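Bpsl1147 (Burkholderia pseudomallei, PDB 5A4O) probably binds single-stranded DNA, as a dimeric bacterial homolog of the eukaryotic transcription coactivator PC4. Local coordinates at residues S2-G7 and R20-H25. Numbering follows the deposited sequence.
Sequences SAYDSG and RIRISH
The R22 side chain overlaps the ring of Y4, pointing the opposite way. R22 CD lies 3.6 Å from Y4 CE1, and R22 NE lies 3.5 Å from Y4 CD1. The guanidinium plane is turned 75° from the ring, so the two groups do not stack. CG of R22 is anti to the backbone N (chi1 -180°) and the chain is extended as far as NE, which carries the charged end away from strand 19-28 into the bend of the N-terminal loop. There R22 NH2 donates to the backbone carbonyl S6 O at 2.7 Å. The bond is fairly straight, with an N-H...O angle of 162°. S6 O lies in the guanidinium plane, while NH2 sits above the plane of that carbonyl. R22 NH1 adds a weak bond to the same oxygen at 3.1 Å. A3 O comes within 2.9 Å of NH1, but over one guanidinium face and at an angle too poor for a hydrogen bond. S24 CB lies against the rim of the opposite face. T9 on the adjacent strand 8-16 bonds NE through OG1.

At the other end of the ring, Y4 OH meets R20 CD at 3.4 Å, near the edge of the R20 guanidinium. R20 itself forms a salt bridge with D12. Y4 N donates to S2 OG, an ST turn within the type I turn from S2 to D5.

The contact lays the N-terminal loop over the antiparallel PC4-like sheet. R22 is buried and its partners here are neutral oxygens; A3 O and S6 O probably help to stabilise its positive charge.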
# COMPACT_ATOMS: atom_id res chain seq x y z
N SER A 2 13.34 12.83 -9.04
CA SER A 2 12.95 12.46 -7.66
C SER A 2 11.52 11.87 -7.64
O SER A 2 10.64 12.33 -8.37
CB SER A 2 13.05 13.68 -6.73
OG SER A 2 12.31 13.49 -5.52
N ALA A 3 11.32 10.85 -6.79
CA ALA A 3 10.00 10.30 -6.52
C ALA A 3 9.10 11.32 -5.82
O ALA A 3 7.89 11.09 -5.69
CB ALA A 3 10.09 9.05 -5.66
N TYR A 4 9.70 12.39 -5.31
CA TYR A 4 8.95 13.46 -4.63
C TYR A 4 8.48 14.58 -5.56
O TYR A 4 7.80 15.51 -5.11
CB TYR A 4 9.77 14.01 -3.46
CG TYR A 4 9.96 12.94 -2.42
CD1 TYR A 4 8.97 12.69 -1.47
CD2 TYR A 4 11.10 12.13 -2.42
CE1 TYR A 4 9.11 11.69 -0.52
CE2 TYR A 4 11.25 11.13 -1.48
CZ TYR A 4 10.26 10.91 -0.54
OH TYR A 4 10.42 9.93 0.39
N ASP A 5 8.81 14.47 -6.84
CA ASP A 5 8.31 15.41 -7.84
C ASP A 5 6.79 15.25 -8.08
O ASP A 5 6.07 16.25 -8.24
CB ASP A 5 9.08 15.25 -9.16
CG ASP A 5 10.58 15.55 -9.02
OD1 ASP A 5 10.99 16.14 -8.00
OD2 ASP A 5 11.37 15.20 -9.93
N SER A 6 6.29 14.02 -8.04
CA SER A 6 4.97 13.68 -8.59
C SER A 6 3.81 13.91 -7.59
O SER A 6 3.74 13.25 -6.56
CB SER A 6 5.00 12.21 -9.07
OG SER A 6 4.05 11.95 -10.09
N GLY A 7 2.91 14.85 -7.91
CA GLY A 7 1.80 15.21 -7.01
C GLY A 7 2.25 15.64 -5.62
O GLY A 7 3.41 16.00 -5.40
N ARG A 20 11.70 4.01 1.70
CA ARG A 20 10.61 4.67 2.40
C ARG A 20 9.34 4.25 1.75
O ARG A 20 9.36 3.79 0.61
CB ARG A 20 10.73 6.18 2.31
CG ARG A 20 11.94 6.73 3.00
CD ARG A 20 12.00 8.24 2.83
NE ARG A 20 13.23 8.77 3.35
CZ ARG A 20 13.59 10.05 3.29
NH1 ARG A 20 12.81 10.96 2.74
NH2 ARG A 20 14.76 10.40 3.79
N ILE A 21 8.26 4.38 2.48
CA ILE A 21 6.93 4.22 1.91
C ILE A 21 6.35 5.63 1.76
O ILE A 21 6.10 6.32 2.77
CB ILE A 21 6.01 3.36 2.76
CG1 ILE A 21 6.58 1.95 2.97
CG2 ILE A 21 4.60 3.35 2.17
CD1 ILE A 21 6.70 1.11 1.72
N ARG A 22 6.14 6.07 0.51
CA ARG A 22 5.61 7.40 0.22
C ARG A 22 4.11 7.35 -0.08
O ARG A 22 3.66 6.55 -0.90
CB ARG A 22 6.35 8.02 -0.97
CG ARG A 22 5.86 9.44 -1.35
CD ARG A 22 6.61 10.09 -2.53
NE ARG A 22 6.05 11.45 -2.89
CZ ARG A 22 5.34 11.78 -4.00
NH1 ARG A 22 5.09 10.92 -4.97
NH2 ARG A 22 4.92 13.04 -4.16
N ILE A 23 3.35 8.18 0.61
CA ILE A 23 1.93 8.24 0.42
C ILE A 23 1.74 9.58 -0.23
O ILE A 23 2.15 10.60 0.34
CB ILE A 23 1.18 8.18 1.77
CG1 ILE A 23 1.42 6.79 2.42
CG2 ILE A 23 -0.31 8.42 1.57
CD1 ILE A 23 0.84 6.65 3.80
N SER A 24 1.19 9.57 -1.44
CA SER A 24 1.05 10.79 -2.23
C SER A 24 -0.38 10.89 -2.78
O SER A 24 -1.13 9.91 -2.82
CB SER A 24 2.11 10.83 -3.32
OG SER A 24 1.94 9.77 -4.25
N HIS A 25 -0.77 12.10 -3.14
CA HIS A 25 -2.07 12.37 -3.69
C HIS A 25 -1.86 13.14 -4.98
O HIS A 25 -1.05 14.05 -5.03
CB HIS A 25 -2.93 13.18 -2.72
CG HIS A 25 -4.31 13.42 -3.23
ND1 HIS A 25 -4.62 14.50 -4.03
CD2 HIS A 25 -5.45 12.69 -3.15
CE1 HIS A 25 -5.89 14.44 -4.39
NE2 HIS A 25 -6.42 13.35 -3.85